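Long-range contact in CREG-like beta-barrel domain-containing protein (Agrobacterium tumefaciens, PDB 3DNH), which is of unknown function but carries a CREG-like, pyridoxamine 5'-phosphate oxidase-type beta-barrel of the FMN-binding clan, so it may bind a flavin or related cofactor: residues R106-E120 with R145-G158. Residues are numbered along the deposited sequence; the frame is centred on the assembly and turned at random.
Sequences RLTLVGRADRIGPDE and RLYRLRTEGVQING
Arg-145 slides its CD over one face of the Arg-115 guanidinium, 3.3 Å from NH2, at the end of a long antiparallel pair in the closed six-stranded barrel of the FMN-binding split-barrel fold (pyridoxamine 5'-phosphate oxidase family). The two like charges lie close, and Glu-84 probably eases this through its salt bridge to Arg-115. Leu-146 takes the N-H of Ile-116 on its carbonyl, while the Tyr-147 ring receives Arg-115 CD against CE1 and packs on Phe-71 of the neighbouring strand.

Arg-148 starts with CG between its backbone N and carbonyl carbon (chi1 58°), runs straight through chi2 and then bends at chi3, which lays the guanidinium over Ile-116: CG1 sits 3.7 Å from CZ, over the centre of the group. Its NH2 reaches Glu-120 OE1 at 2.9 Å, meeting that oxygen from above the carboxylate plane, and also pairs with Glu-64. On the face with Ala-113 and Tyr-147, Leu-149 pushes CD2 to 3.5 Å from Leu-109 CB. Arg-150 holds the Asp-114 carboxylate through its NE edge, NE to OD2 and NH2 to OD1, both 2.8 Å; the oxygens use their syn lone pairs and the two planes are nearly coplanar, 15° apart. Arg-112 CD lies over a face of the same guanidinium.

Next comes a classic beta bulge: Glu-152 and Gly-153 both donate their N-H to Val-110 O, and the register slips by one residue. Glu-152 OE1 is hydrogen-bonded to Tyr-53 OH of the second subunit, placing the bulge beside the dimer interface. Beyond it, Val-154 lies alongside Leu-109, both touching helix 169-172, and Gln-155 exchanges two backbone bonds with Thr-108. Ile-156 brings CD1 to 3.7 Å from Leu-107 CB, and finally Asn-157 O accepts from Arg-106 N at 2.7 Å.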
ATOM      1  N   ARG A 106      -8.627  -5.520  -3.591  1.00 42.27           N
ATOM      2  CA  ARG A 106      -8.038  -5.103  -2.354  1.00 42.38           C
ATOM      3  C   ARG A 106      -8.694  -5.906  -1.246  1.00 40.76           C
ATOM      4  O   ARG A 106      -9.919  -5.866  -1.082  1.00 40.88           O
ATOM      5  CB  ARG A 106      -8.253  -3.609  -2.108  1.00 42.35           C
ATOM      6  CG  ARG A 106      -7.278  -2.718  -2.832  1.00 45.67           C
ATOM      7  CD  ARG A 106      -7.899  -1.977  -3.943  1.00 47.32           C
ATOM      8  NE  ARG A 106      -8.951  -1.089  -3.490  1.00 49.89           N
ATOM      9  CZ  ARG A 106      -9.999  -0.744  -4.219  1.00 50.47           C
ATOM     10  NH1 ARG A 106     -10.888   0.078  -3.703  1.00 52.92           N
ATOM     11  NH2 ARG A 106     -10.159  -1.213  -5.464  1.00 54.70           N
ATOM     12  N   LEU A 107      -7.867  -6.666  -0.540  1.00 38.88           N
ATOM     13  CA  LEU A 107      -8.348  -7.509   0.527  1.00 37.14           C
ATOM     14  C   LEU A 107      -8.058  -6.864   1.869  1.00 37.01           C
ATOM     15  O   LEU A 107      -6.891  -6.624   2.206  1.00 36.52           O
ATOM     16  CB  LEU A 107      -7.748  -8.919   0.392  1.00 37.18           C
ATOM     17  CG  LEU A 107      -7.915  -9.861   1.570  1.00 37.12           C
ATOM     18  CD1 LEU A 107      -9.376 -10.365   1.585  1.00 38.71           C
ATOM     19  CD2 LEU A 107      -6.948 -11.003   1.456  1.00 39.88           C
ATOM     20  N   THR A 108      -9.120  -6.533   2.609  1.00 36.12           N
ATOM     21  CA  THR A 108      -8.952  -5.997   3.956  1.00 36.15           C
ATOM     22  C   THR A 108      -9.246  -7.076   5.000  1.00 36.02           C
ATOM     23  O   THR A 108     -10.299  -7.701   4.966  1.00 34.58           O
ATOM     24  CB  THR A 108      -9.814  -4.721   4.192  1.00 36.43           C
ATOM     25  OG1 THR A 108      -9.407  -3.719   3.262  1.00 37.67           O
ATOM     26  CG2 THR A 108      -9.593  -4.181   5.595  1.00 35.63           C
ATOM     27  N   LEU A 109      -8.293  -7.289   5.913  1.00 36.38           N
ATOM     28  CA  LEU A 109      -8.437  -8.253   6.996  1.00 37.39           C
ATOM     29  C   LEU A 109      -8.322  -7.504   8.314  1.00 37.59           C
ATOM     30  O   LEU A 109      -7.333  -6.814   8.555  1.00 38.36           O
ATOM     31  CB  LEU A 109      -7.375  -9.359   6.896  1.00 37.42           C
ATOM     32  CG  LEU A 109      -7.181 -10.067   5.533  1.00 38.96           C
ATOM     33  CD1 LEU A 109      -5.931 -10.935   5.584  1.00 38.73           C
ATOM     34  CD2 LEU A 109      -8.394 -10.953   5.205  1.00 37.32           C
ATOM     35  N   VAL A 110      -9.365  -7.616   9.139  1.00 37.38           N
ATOM     36  CA  VAL A 110      -9.415  -6.959  10.430  1.00 36.50           C
ATOM     37  C   VAL A 110      -9.287  -8.007  11.527  1.00 36.44           C
ATOM     38  O   VAL A 110      -9.950  -9.026  11.465  1.00 36.83           O
ATOM     39  CB  VAL A 110     -10.703  -6.127  10.557  1.00 35.47           C
ATOM     40  CG1 VAL A 110     -10.824  -5.503  11.943  1.00 35.13           C
ATOM     41  CG2 VAL A 110     -10.759  -5.082   9.442  1.00 33.05           C
ATOM     42  N   GLY A 111      -8.447  -7.759  12.534  1.00 37.67           N
ATOM     43  CA  GLY A 111      -8.340  -8.707  13.663  1.00 37.60           C
ATOM     44  C   GLY A 111      -7.340  -8.297  14.720  1.00 38.67           C
ATOM     45  O   GLY A 111      -7.209  -7.110  15.020  1.00 38.44           O
ATOM     46  N   ARG A 112      -6.652  -9.279  15.309  1.00 39.40           N
ATOM     47  CA  ARG A 112      -5.645  -8.997  16.350  1.00 39.19           C
ATOM     48  C   ARG A 112      -4.241  -9.405  15.938  1.00 39.98           C
ATOM     49  O   ARG A 112      -4.055 -10.381  15.220  1.00 40.59           O
ATOM     50  CB  ARG A 112      -6.038  -9.600  17.707  1.00 38.94           C
ATOM     51  CG  ARG A 112      -7.223  -8.886  18.344  1.00 37.80           C
ATOM     52  CD  ARG A 112      -7.804  -9.612  19.540  1.00 38.81           C
ATOM     53  NE  ARG A 112      -8.963  -8.847  19.999  1.00 40.29           N
ATOM     54  CZ  ARG A 112      -8.909  -7.759  20.772  1.00 41.25           C
ATOM     55  NH1 ARG A 112     -10.037  -7.119  21.070  1.00 40.86           N
ATOM     56  NH2 ARG A 112      -7.748  -7.308  21.253  1.00 40.51           N
ATOM     57  N   ALA A 113      -3.264  -8.582  16.331  1.00 39.87           N
ATOM     58  CA  ALA A 113      -1.858  -8.874  16.140  1.00 39.24           C
ATOM     59  C   ALA A 113      -1.396  -9.700  17.324  1.00 39.28           C
ATOM     60  O   ALA A 113      -1.184  -9.149  18.428  1.00 39.27           O
ATOM     61  CB  ALA A 113      -1.079  -7.589  16.083  1.00 40.42           C
ATOM     62  N   ASP A 114      -1.238 -11.005  17.101  1.00 37.97           N
ATOM     63  CA  ASP A 114      -0.767 -11.924  18.101  1.00 37.66           C
ATOM     64  C   ASP A 114       0.742 -12.074  17.938  1.00 39.07           C
ATOM     65  O   ASP A 114       1.240 -12.469  16.881  1.00 37.57           O
ATOM     66  CB  ASP A 114      -1.410 -13.304  17.909  1.00 37.47           C
ATOM     67  CG  ASP A 114      -2.856 -13.366  18.362  1.00 38.12           C
ATOM     68  OD1 ASP A 114      -3.223 -12.678  19.333  1.00 34.00           O
ATOM     69  OD2 ASP A 114      -3.650 -14.129  17.757  1.00 37.81           O
ATOM     70  N   ARG A 115       1.469 -11.832  19.007  1.00 39.45           N
ATOM     71  CA  ARG A 115       2.895 -12.060  18.988  1.00 40.59           C
ATOM     72  C   ARG A 115       3.241 -13.556  18.836  1.00 40.91           C
ATOM     73  O   ARG A 115       2.729 -14.415  19.566  1.00 40.36           O
ATOM     74  CB  ARG A 115       3.485 -11.457  20.252  1.00 42.56           C
ATOM     75  CG  ARG A 115       4.914 -11.102  20.099  1.00 46.63           C
ATOM     76  CD  ARG A 115       5.139  -9.678  19.623  1.00 48.90           C
ATOM     77  NE  ARG A 115       6.475  -9.390  20.105  1.00 53.60           N
ATOM     78  CZ  ARG A 115       6.743  -8.797  21.261  1.00 53.42           C
ATOM     79  NH1 ARG A 115       5.764  -8.341  22.024  1.00 55.23           N
ATOM     80  NH2 ARG A 115       7.998  -8.637  21.636  1.00 54.54           N
ATOM     81  N   ILE A 116       4.062 -13.868  17.835  1.00 40.30           N
ATOM     82  CA  ILE A 116       4.545 -15.219  17.649  1.00 40.96           C
ATOM     83  C   ILE A 116       5.530 -15.567  18.791  1.00 41.58           C
ATOM     84  O   ILE A 116       6.489 -14.825  19.016  1.00 42.47           O
ATOM     85  CB  ILE A 116       5.182 -15.379  16.254  1.00 40.38           C
ATOM     86  CG1 ILE A 116       4.087 -15.293  15.160  1.00 41.25           C
ATOM     87  CG2 ILE A 116       5.954 -16.701  16.138  1.00 39.00           C
ATOM     88  CD1 ILE A 116       4.594 -15.412  13.744  1.00 40.00           C
ATOM     89  N   GLY A 117       5.256 -16.653  19.524  1.00 41.83           N
ATOM     90  CA  GLY A 117       6.114 -17.134  20.632  1.00 41.15           C
ATOM     91  C   GLY A 117       7.539 -17.528  20.227  1.00 41.00           C
ATOM     92  O   GLY A 117       7.766 -17.911  19.082  1.00 40.08           O
ATOM     93  N   PRO A 118       8.507 -17.412  21.169  1.00 41.33           N
ATOM     94  CA  PRO A 118       9.952 -17.666  21.005  1.00 41.12           C
ATOM     95  C   PRO A 118      10.299 -18.921  20.177  1.00 41.75           C
ATOM     96  O   PRO A 118      11.156 -18.850  19.278  1.00 40.88           O
ATOM     97  CB  PRO A 118      10.447 -17.848  22.447  1.00 41.97           C
ATOM     98  CG  PRO A 118       9.462 -17.144  23.313  1.00 41.54           C
ATOM     99  CD  PRO A 118       8.182 -16.942  22.534  1.00 41.00           C
ATOM    100  N   ASP A 119       9.643 -20.048  20.471  1.00 41.48           N
ATOM    101  CA  ASP A 119       9.968 -21.324  19.800  1.00 42.14           C
ATOM    102  C   ASP A 119       9.785 -21.319  18.286  1.00 41.56           C
ATOM    103  O   ASP A 119      10.475 -22.036  17.567  1.00 40.67           O
ATOM    104  CB  ASP A 119       9.210 -22.519  20.414  1.00 42.62           C
ATOM    105  CG  ASP A 119       9.569 -22.775  21.886  1.00 44.68           C
ATOM    106  OD1 ASP A 119       8.930 -23.667  22.477  1.00 47.01           O
ATOM    107  OD2 ASP A 119      10.459 -22.104  22.462  1.00 46.41           O
ATOM    108  N   GLU A 120       8.844 -20.496  17.821  1.00 42.25           N
ATOM    109  CA  GLU A 120       8.483 -20.409  16.423  1.00 42.48           C
ATOM    110  C   GLU A 120       9.226 -19.308  15.670  1.00 41.49           C
ATOM    111  O   GLU A 120       9.086 -19.204  14.456  1.00 40.69           O
ATOM    112  CB  GLU A 120       6.982 -20.148  16.308  1.00 43.11           C
ATOM    113  CG  GLU A 120       6.111 -21.093  17.159  1.00 45.99           C
ATOM    114  CD  GLU A 120       4.649 -20.767  16.987  1.00 51.55           C
ATOM    115  OE1 GLU A 120       4.124 -21.056  15.890  1.00 53.87           O
ATOM    116  OE2 GLU A 120       4.035 -20.168  17.901  1.00 51.97           O
ATOM    117  N   ARG A 145      10.537  -7.851  16.162  1.00 42.84           N
ATOM    118  CA  ARG A 145       9.271  -8.412  16.700  1.00 41.55           C
ATOM    119  C   ARG A 145       8.454  -9.099  15.604  1.00 41.15           C
ATOM    120  O   ARG A 145       8.333  -8.592  14.501  1.00 39.56           O
ATOM    121  CB  ARG A 145       8.419  -7.341  17.375  1.00 41.33           C
ATOM    122  CG  ARG A 145       9.039  -6.794  18.654  1.00 42.76           C
ATOM    123  CD  ARG A 145       8.054  -6.056  19.512  1.00 41.74           C
ATOM    124  NE  ARG A 145       8.780  -5.413  20.603  1.00 43.71           N
ATOM    125  CZ  ARG A 145       8.312  -4.402  21.325  1.00 44.78           C
ATOM    126  NH1 ARG A 145       7.096  -3.919  21.095  1.00 44.95           N
ATOM    127  NH2 ARG A 145       9.065  -3.875  22.279  1.00 44.32           N
ATOM    128  N   LEU A 146       7.877 -10.239  15.938  1.00 40.42           N
ATOM    129  CA  LEU A 146       7.207 -11.090  14.969  1.00 40.95           C
ATOM    130  C   LEU A 146       5.736 -11.292  15.374  1.00 40.06           C
ATOM    131  O   LEU A 146       5.454 -11.649  16.512  1.00 38.91           O
ATOM    132  CB  LEU A 146       7.929 -12.411  15.004  1.00 42.20           C
ATOM    133  CG  LEU A 146       8.073 -13.286  13.782  1.00 46.50           C
ATOM    134  CD1 LEU A 146       7.675 -12.589  12.487  1.00 49.12           C
ATOM    135  CD2 LEU A 146       9.542 -13.741  13.791  1.00 48.62           C
ATOM    136  N   TYR A 147       4.807 -11.093  14.444  1.00 39.79           N
ATOM    137  CA  TYR A 147       3.360 -11.145  14.777  1.00 40.16           C
ATOM    138  C   TYR A 147       2.600 -11.951  13.752  1.00 40.01           C
ATOM    139  O   TYR A 147       2.940 -11.897  12.611  1.00 39.76           O
ATOM    140  CB  TYR A 147       2.767  -9.757  14.686  1.00 39.53           C
ATOM    141  CG  TYR A 147       3.462  -8.686  15.469  1.00 40.63           C
ATOM    142  CD1 TYR A 147       2.969  -8.270  16.710  1.00 39.84           C
ATOM    143  CD2 TYR A 147       4.560  -8.019  14.925  1.00 40.60           C
ATOM    144  CE1 TYR A 147       3.592  -7.232  17.420  1.00 40.06           C
ATOM    145  CE2 TYR A 147       5.179  -7.040  15.604  1.00 39.43           C
ATOM    146  CZ  TYR A 147       4.697  -6.636  16.849  1.00 39.67           C
ATOM    147  OH  TYR A 147       5.341  -5.629  17.477  1.00 42.40           O
ATOM    148  N   ARG A 148       1.534 -12.655  14.136  1.00 39.59           N
ATOM    149  CA  ARG A 148       0.614 -13.128  13.097  1.00 39.78           C
ATOM    150  C   ARG A 148      -0.765 -12.504  13.273  1.00 39.11           C
ATOM    151  O   ARG A 148      -1.174 -12.121  14.394  1.00 39.10           O
ATOM    152  CB  ARG A 148       0.590 -14.682  12.958  1.00 40.31           C
ATOM    153  CG  ARG A 148       0.214 -15.386  14.208  1.00 39.82           C
ATOM    154  CD  ARG A 148      -0.055 -16.893  14.008  1.00 38.92           C
ATOM    155  NE  ARG A 148       1.141 -17.665  13.726  1.00 37.29           N
ATOM    156  CZ  ARG A 148       1.911 -18.252  14.649  1.00 39.59           C
ATOM    157  NH1 ARG A 148       1.649 -18.154  15.952  1.00 36.29           N
ATOM    158  NH2 ARG A 148       2.979 -18.926  14.267  1.00 38.02           N
ATOM    159  N   LEU A 149      -1.443 -12.343  12.149  1.00 38.46           N
ATOM    160  CA  LEU A 149      -2.768 -11.777  12.144  1.00 39.22           C
ATOM    161  C   LEU A 149      -3.740 -12.856  12.581  1.00 39.28           C
ATOM    162  O   LEU A 149      -3.768 -13.946  11.995  1.00 40.23           O
ATOM    163  CB  LEU A 149      -3.130 -11.234  10.747  1.00 38.32           C
ATOM    164  CG  LEU A 149      -4.569 -10.721  10.620  1.00 40.43           C
ATOM    165  CD1 LEU A 149      -4.874  -9.571  11.566  1.00 40.13           C
ATOM    166  CD2 LEU A 149      -4.839 -10.331   9.171  1.00 39.88           C
ATOM    167  N   ARG A 150      -4.511 -12.554  13.624  1.00 38.60           N
ATOM    168  CA  ARG A 150      -5.682 -13.341  13.943  1.00 38.77           C
ATOM    169  C   ARG A 150      -6.863 -12.670  13.255  1.00 38.33           C
ATOM    170  O   ARG A 150      -7.344 -11.653  13.727  1.00 38.32           O
ATOM    171  CB  ARG A 150      -5.922 -13.352  15.450  1.00 38.13           C
ATOM    172  CG  ARG A 150      -6.844 -14.462  15.880  1.00 37.78           C
ATOM    173  CD  ARG A 150      -7.337 -14.351  17.314  1.00 38.22           C
ATOM    174  NE  ARG A 150      -6.406 -13.713  18.248  1.00 37.75           N
ATOM    175  CZ  ARG A 150      -6.761 -13.229  19.436  1.00 37.04           C
ATOM    176  NH1 ARG A 150      -8.015 -13.312  19.835  1.00 39.09           N
ATOM    177  NH2 ARG A 150      -5.872 -12.659  20.241  1.00 37.72           N
ATOM    178  N   THR A 151      -7.321 -13.225  12.138  1.00 38.59           N
ATOM    179  CA  THR A 151      -8.330 -12.546  11.305  1.00 37.96           C
ATOM    180  C   THR A 151      -9.702 -12.716  11.948  1.00 38.33           C
ATOM    181  O   THR A 151     -10.099 -13.853  12.280  1.00 36.50           O
ATOM    182  CB  THR A 151      -8.345 -13.110   9.868  1.00 38.31           C
ATOM    183  OG1 THR A 151      -7.100 -12.780   9.218  1.00 41.10           O
ATOM    184  CG2 THR A 151      -9.488 -12.504   9.052  1.00 35.97           C
ATOM    185  N   GLU A 152     -10.426 -11.599  12.115  1.00 37.61           N
ATOM    186  CA  GLU A 152     -11.757 -11.639  12.677  1.00 37.27           C
ATOM    187  C   GLU A 152     -12.820 -11.157  11.694  1.00 36.61           C
ATOM    188  O   GLU A 152     -14.003 -11.416  11.880  1.00 35.99           O
ATOM    189  CB  GLU A 152     -11.828 -10.818  13.980  1.00 37.85           C
ATOM    190  CG  GLU A 152     -10.880 -11.303  15.036  1.00 40.67           C
ATOM    191  CD  GLU A 152     -10.967 -10.506  16.295  1.00 43.99           C
ATOM    192  OE1 GLU A 152     -10.384  -9.412  16.368  1.00 45.92           O
ATOM    193  OE2 GLU A 152     -11.606 -10.989  17.235  1.00 47.26           O
ATOM    194  N   GLY A 153     -12.408 -10.462  10.644  1.00 36.37           N
ATOM    195  CA  GLY A 153     -13.372  -9.949   9.685  1.00 35.42           C
ATOM    196  C   GLY A 153     -12.663  -9.662   8.403  1.00 36.25           C
ATOM    197  O   GLY A 153     -11.454  -9.361   8.405  1.00 36.80           O
ATOM    198  N   VAL A 154     -13.387  -9.792   7.302  1.00 36.10           N
ATOM    199  CA  VAL A 154     -12.770  -9.783   5.954  1.00 35.33           C
ATOM    200  C   VAL A 154     -13.624  -8.909   5.058  1.00 35.97           C
ATOM    201  O   VAL A 154     -14.859  -9.022   5.076  1.00 35.63           O
ATOM    202  CB  VAL A 154     -12.782 -11.203   5.317  1.00 34.93           C
ATOM    203  CG1 VAL A 154     -12.195 -11.214   3.863  1.00 32.95           C
ATOM    204  CG2 VAL A 154     -12.069 -12.169   6.182  1.00 35.09           C
ATOM    205  N   GLN A 155     -12.978  -8.073   4.251  1.00 36.44           N
ATOM    206  CA  GLN A 155     -13.667  -7.424   3.116  1.00 37.39           C
ATOM    207  C   GLN A 155     -12.837  -7.583   1.834  1.00 36.80           C
ATOM    208  O   GLN A 155     -11.653  -7.337   1.862  1.00 36.40           O
ATOM    209  CB  GLN A 155     -13.852  -5.948   3.438  1.00 37.50           C
ATOM    210  CG  GLN A 155     -14.921  -5.249   2.656  1.00 41.65           C
ATOM    211  CD  GLN A 155     -16.330  -5.763   2.964  1.00 41.98           C
ATOM    212  OE1 GLN A 155     -16.640  -6.254   4.066  1.00 45.79           O
ATOM    213  NE2 GLN A 155     -17.175  -5.652   1.984  1.00 42.54           N
ATOM    214  N   ILE A 156     -13.445  -8.004   0.732  1.00 37.17           N
ATOM    215  CA  ILE A 156     -12.744  -8.028  -0.551  1.00 39.21           C
ATOM    216  C   ILE A 156     -13.392  -7.063  -1.534  1.00 41.79           C
ATOM    217  O   ILE A 156     -14.617  -6.919  -1.595  1.00 41.41           O
ATOM    218  CB  ILE A 156     -12.617  -9.445  -1.166  1.00 38.42           C
ATOM    219  CG1 ILE A 156     -11.786  -9.421  -2.464  1.00 38.22           C
ATOM    220  CG2 ILE A 156     -13.976 -10.044  -1.469  1.00 38.65           C
ATOM    221  CD1 ILE A 156     -10.302  -9.079  -2.294  1.00 39.83           C
ATOM    222  N   ASN A 157     -12.554  -6.443  -2.352  1.00 44.68           N
ATOM    223  CA  ASN A 157     -12.943  -5.236  -3.052  1.00 46.88           C
ATOM    224  C   ASN A 157     -12.260  -5.067  -4.401  1.00 47.70           C
ATOM    225  O   ASN A 157     -11.096  -5.415  -4.554  1.00 46.80           O
ATOM    226  CB  ASN A 157     -12.532  -4.087  -2.159  1.00 47.14           C
ATOM    227  CG  ASN A 157     -13.590  -3.123  -1.995  1.00 50.04           C
ATOM    228  OD1 ASN A 157     -13.801  -2.263  -2.858  1.00 55.54           O
ATOM    229  ND2 ASN A 157     -14.315  -3.240  -0.892  1.00 52.46           N
ATOM    230  N   GLY A 158     -12.991  -4.526  -5.375  1.00 49.84           N
ATOM    231  CA  GLY A 158     -12.429  -4.209  -6.697  1.00 51.52           C
ATOM    232  C   GLY A 158     -12.161  -5.453  -7.543  1.00 52.58           C
ATOM    233  O   GLY A 158     -11.679  -5.370  -8.688  1.00 53.20           O
TER
HETATM  234  O   HOH W   1     -11.147  -9.853  19.765  1.00 40.11           O